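PDB 2CYB: tyrosyl-tRNA synthetase from Archaeoglobus fulgidus, which catalyses the ATP-dependent attachment of L-tyrosine to tRNA(Tyr), first forming tyrosyl-AMP and then passing the tyrosyl group to the acceptor end of the tRNA. Local coordinates for residues Arg234-Ala239 with Ile302-Tyr307; Ala239-Gly244 with Asn249-Ile254. All blocks are in the same frame, centred on the assembly; numbering follows the deposited sequence.

Interaction 1. Residues Arg234-Ala239 with Ile302-Tyr307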
# COMPACT_ATOMS: atom_id res chain seq x y z
N ARG A 234 5.83 -37.00 -23.28
CA ARG A 234 4.87 -37.61 -22.36
C ARG A 234 3.67 -36.69 -22.06
O ARG A 234 2.52 -37.13 -22.11
CB ARG A 234 5.56 -37.98 -21.04
CG ARG A 234 4.59 -38.36 -19.95
CD ARG A 234 5.29 -38.57 -18.61
NE ARG A 234 4.33 -38.49 -17.51
CZ ARG A 234 3.76 -37.36 -17.11
NH1 ARG A 234 2.89 -37.37 -16.11
NH2 ARG A 234 4.07 -36.21 -17.70
N LYS A 235 3.95 -35.43 -21.74
CA LYS A 235 2.88 -34.47 -21.43
C LYS A 235 1.95 -34.24 -22.62
O LYS A 235 0.73 -34.16 -22.45
CB LYS A 235 3.49 -33.14 -20.98
CG LYS A 235 4.18 -33.20 -19.62
CD LYS A 235 4.72 -31.82 -19.22
CE LYS A 235 5.31 -31.83 -17.82
NZ LYS A 235 5.83 -30.48 -17.43
N ILE A 236 2.52 -34.12 -23.82
CA ILE A 236 1.70 -33.91 -25.01
C ILE A 236 0.88 -35.17 -25.28
O ILE A 236 -0.32 -35.10 -25.56
CB ILE A 236 2.59 -33.59 -26.25
CG1 ILE A 236 3.24 -32.22 -26.08
CG2 ILE A 236 1.74 -33.59 -27.52
CD1 ILE A 236 2.25 -31.07 -25.97
N ARG A 237 1.53 -36.33 -25.18
CA ARG A 237 0.84 -37.60 -25.41
C ARG A 237 -0.45 -37.73 -24.60
O ARG A 237 -1.48 -38.15 -25.14
CB ARG A 237 1.78 -38.77 -25.10
CG ARG A 237 1.12 -40.15 -25.11
CD ARG A 237 2.10 -41.23 -25.56
NE ARG A 237 3.43 -41.09 -24.96
CZ ARG A 237 3.68 -41.19 -23.66
NH1 ARG A 237 4.93 -41.04 -23.22
NH2 ARG A 237 2.71 -41.44 -22.80
N LYS A 238 -0.42 -37.37 -23.32
CA LYS A 238 -1.63 -37.50 -22.51
C LYS A 238 -2.47 -36.24 -22.41
O LYS A 238 -3.45 -36.18 -21.66
CB LYS A 238 -1.27 -38.00 -21.10
CG LYS A 238 -0.09 -37.28 -20.46
CD LYS A 238 0.24 -37.89 -19.10
CE LYS A 238 0.51 -39.39 -19.20
NZ LYS A 238 1.56 -39.70 -20.21
N ALA A 239 -2.11 -35.22 -23.19
CA ALA A 239 -2.87 -33.98 -23.15
C ALA A 239 -4.28 -34.13 -23.69
O ALA A 239 -4.56 -35.01 -24.52
CB ALA A 239 -2.13 -32.89 -23.93
N ILE A 302 2.17 -35.78 -32.24
CA ILE A 302 3.54 -36.14 -32.55
C ILE A 302 4.29 -34.96 -33.16
O ILE A 302 5.44 -34.69 -32.80
CB ILE A 302 3.62 -37.33 -33.54
CG1 ILE A 302 3.01 -38.58 -32.89
CG2 ILE A 302 5.07 -37.59 -33.92
CD1 ILE A 302 3.66 -38.97 -31.57
N ALA A 303 3.64 -34.26 -34.09
CA ALA A 303 4.26 -33.12 -34.75
C ALA A 303 4.48 -31.96 -33.78
O ALA A 303 5.54 -31.33 -33.78
CB ALA A 303 3.39 -32.66 -35.94
N VAL A 304 3.48 -31.68 -32.95
CA VAL A 304 3.60 -30.58 -31.99
C VAL A 304 4.75 -30.86 -31.01
O VAL A 304 5.52 -29.97 -30.68
CB VAL A 304 2.29 -30.38 -31.21
CG1 VAL A 304 2.50 -29.40 -30.05
CG2 VAL A 304 1.21 -29.87 -32.15
N ALA A 305 4.86 -32.10 -30.56
CA ALA A 305 5.93 -32.46 -29.63
C ALA A 305 7.29 -32.29 -30.30
O ALA A 305 8.24 -31.81 -29.68
CB ALA A 305 5.75 -33.91 -29.15
N LYS A 306 7.39 -32.68 -31.57
CA LYS A 306 8.66 -32.57 -32.28
C LYS A 306 9.08 -31.11 -32.48
O LYS A 306 10.25 -30.76 -32.25
CB LYS A 306 8.57 -33.26 -33.65
CG LYS A 306 9.82 -33.08 -34.49
CD LYS A 306 9.68 -33.76 -35.85
CE LYS A 306 10.92 -33.51 -36.70
NZ LYS A 306 10.80 -34.11 -38.06
N TYR A 307 8.16 -30.26 -32.91
CA TYR A 307 8.50 -28.86 -33.11
C TYR A 307 8.78 -28.15 -31.79
O TYR A 307 9.71 -27.35 -31.70
CB TYR A 307 7.38 -28.14 -33.86
CG TYR A 307 7.44 -28.34 -35.36
CD1 TYR A 307 6.94 -29.50 -35.95
CD2 TYR A 307 8.04 -27.39 -36.18
CE1 TYR A 307 7.03 -29.70 -37.33
CE2 TYR A 307 8.13 -27.58 -37.55
CZ TYR A 307 7.62 -28.73 -38.12
OH TYR A 307 7.70 -28.91 -39.48
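I236 and A305 bring the backbones together, with their CA atoms 6.4 Å apart. This is helix-to-helix packing between helix 229-237 and helix 297-319, which follow the KMSKS motif in the chain of this class I synthetase. The contact is buried, small and wholly apolar, and the two segments bury 120 Å² between them, both sides summed. No hydrogen bond crosses it.

Polar groups gather where helix 229-237 ends. The NZ of K301 is hydrogen-bonded to the carbonyls of R237 and A239, which ties the two helices a second time. A positive charge there would probably suit the negative end of the helix dipole.

On helix 229-237, I236 makes the contact. I236 points toward helix 297-319, and meets it at two places, the end of its longer arm and its branch point. The longer arm bends away from A305 (chi2 -62°) and carries CD1 toward V304. I236 CD1 and V304 CG1 are 4.4 Å apart. V304 turns CG1 anti to its own backbone N (chi1 170°), and this is the methyl that reaches I236. Helix 250-263 fills in beside them, with I251 and I254 touching both I236 and V304.

The branch point of I236 meets A305. These separations, like the one to V304, are loose van der Waals contacts. I236 CD1, turned to V304, stays 5.5 Å from A305 CB. The methyl of A305 therefore rests against the fork of the isoleucine and not against one of its ends: A305 CB lies 4.3 Å from I236 CB, and equally far from I236 CG1 and I236 CG2.

Interaction 2. Residues Ala239-Gly244 with Asn249-Ile254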
# COMPACT_ATOMS: atom_id res chain seq x y z
N ALA A 239 -2.11 -35.22 -23.19
CA ALA A 239 -2.87 -33.98 -23.15
C ALA A 239 -4.28 -34.13 -23.69
O ALA A 239 -4.56 -35.01 -24.52
CB ALA A 239 -2.13 -32.89 -23.93
N TYR A 240 -5.17 -33.27 -23.21
CA TYR A 240 -6.55 -33.25 -23.65
C TYR A 240 -6.53 -32.69 -25.07
O TYR A 240 -5.97 -31.62 -25.32
CB TYR A 240 -7.35 -32.33 -22.73
CG TYR A 240 -8.74 -31.97 -23.21
CD1 TYR A 240 -9.71 -32.96 -23.39
CD2 TYR A 240 -9.10 -30.65 -23.44
CE1 TYR A 240 -11.01 -32.62 -23.79
CE2 TYR A 240 -10.39 -30.30 -23.84
CZ TYR A 240 -11.34 -31.30 -24.01
OH TYR A 240 -12.61 -30.96 -24.39
N CYS A 241 -7.14 -33.41 -26.01
CA CYS A 241 -7.16 -32.97 -27.40
C CYS A 241 -8.35 -33.57 -28.13
O CYS A 241 -8.21 -34.51 -28.91
CB CYS A 241 -5.86 -33.37 -28.11
SG CYS A 241 -5.66 -32.73 -29.80
N PRO A 242 -9.55 -33.03 -27.88
CA PRO A 242 -10.80 -33.50 -28.50
C PRO A 242 -10.76 -33.38 -30.02
O PRO A 242 -10.51 -32.30 -30.56
CB PRO A 242 -11.86 -32.60 -27.87
CG PRO A 242 -11.10 -31.33 -27.60
CD PRO A 242 -9.81 -31.85 -27.03
N ALA A 243 -11.02 -34.49 -30.70
CA ALA A 243 -11.01 -34.51 -32.15
C ALA A 243 -12.05 -33.54 -32.70
O ALA A 243 -13.18 -33.50 -32.23
CB ALA A 243 -11.28 -35.93 -32.66
N GLY A 244 -11.65 -32.75 -33.69
CA GLY A 244 -12.58 -31.80 -34.30
C GLY A 244 -12.96 -30.59 -33.46
O GLY A 244 -13.82 -29.81 -33.87
N ASN A 249 -8.39 -26.21 -27.12
CA ASN A 249 -7.61 -27.41 -27.43
C ASN A 249 -6.15 -27.04 -27.21
O ASN A 249 -5.55 -26.33 -28.02
CB ASN A 249 -7.85 -27.87 -28.88
CG ASN A 249 -7.23 -29.23 -29.17
OD1 ASN A 249 -7.85 -30.08 -29.82
ND2 ASN A 249 -6.01 -29.45 -28.70
N PRO A 250 -5.56 -27.53 -26.11
CA PRO A 250 -4.17 -27.30 -25.70
C PRO A 250 -3.13 -27.56 -26.78
O PRO A 250 -2.15 -26.83 -26.90
CB PRO A 250 -4.00 -28.24 -24.51
CG PRO A 250 -5.38 -28.33 -23.95
CD PRO A 250 -6.22 -28.46 -25.18
N ILE A 251 -3.32 -28.63 -27.54
CA ILE A 251 -2.37 -28.97 -28.59
C ILE A 251 -2.48 -28.01 -29.76
O ILE A 251 -1.47 -27.54 -30.29
CB ILE A 251 -2.59 -30.43 -29.07
CG1 ILE A 251 -2.51 -31.36 -27.86
CG2 ILE A 251 -1.55 -30.82 -30.10
CD1 ILE A 251 -1.23 -31.21 -27.05
N LEU A 252 -3.71 -27.71 -30.17
CA LEU A 252 -3.93 -26.77 -31.26
C LEU A 252 -3.37 -25.41 -30.86
O LEU A 252 -2.80 -24.69 -31.69
CB LEU A 252 -5.41 -26.65 -31.58
CG LEU A 252 -5.96 -27.70 -32.54
CD1 LEU A 252 -7.45 -27.46 -32.76
CD2 LEU A 252 -5.21 -27.63 -33.86
N ASP A 253 -3.51 -25.07 -29.58
CA ASP A 253 -3.02 -23.80 -29.08
C ASP A 253 -1.51 -23.69 -29.24
O ASP A 253 -1.00 -22.64 -29.61
CB ASP A 253 -3.40 -23.59 -27.61
CG ASP A 253 -4.86 -23.21 -27.43
OD1 ASP A 253 -5.36 -23.25 -26.28
OD2 ASP A 253 -5.51 -22.86 -28.44
N ILE A 254 -0.79 -24.78 -28.96
CA ILE A 254 0.66 -24.73 -29.10
C ILE A 254 1.00 -24.52 -30.58
O ILE A 254 1.94 -23.79 -30.91
CB ILE A 254 1.32 -26.01 -28.58
CG1 ILE A 254 1.06 -26.15 -27.08
CG2 ILE A 254 2.83 -25.98 -28.86
CD1 ILE A 254 1.61 -27.43 -26.46
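A239 turns its methyl toward I251, and A239 CB meets I251 CD1 at 3.7 Å. Y240 follows. Its carbonyl O is buried without a partner, 3.2 Å from P250 CD, where the proline has no N-H to offer. The Y240 ring meets the same proline carbon obliquely, while P242 CD covers one face of the ring, 3.4 Å above its plane. At C241 the backbones come nearest, its CA 5.6 Å from the CA of N249. The C241 sulfur swings anti to the backbone N (chi1 -174°), to 3.9 Å from I251 CB and against the N249 side chain. F290 of helix 283-292 touches both C241 and N249. P242 CD and CG lie alongside the N249 side-chain end, the two side chains pointing opposite ways. Cutting N249 back to alanine is likely to open a gap beside the C241 sulfur and P242, and to take the polar side chain from the start of the helix. D253 N bonds N249 O at 2.9 Å, the first-turn bond of the new helix. The pattern is a loop between two consecutive helices, ending in an asparagine at the N-cap followed by a proline in the first turn of helix 250-263.

In the fold
In sequence, both segments of interaction 2 fall between the outer ends of interaction 1, and A239 belongs to both. Their centres lie 10 Å apart, away from the tyrosine site. Interaction 1 joins helices distant in sequence and is fully buried. Interaction 2 joins a loop to the helix that follows it and is partly buried, with prolines, a sulfur, an amide and a tyrosine ring mixed among its apolar groups. The two meet in one hydrophobic layer: I236 CD1 packs on I251 CD1 at 3.6 Å, and V304 CG2 on I251 CG2 at 3.6 Å. Through I251 and I254, helix 250-263 packs on both helices of interaction 1.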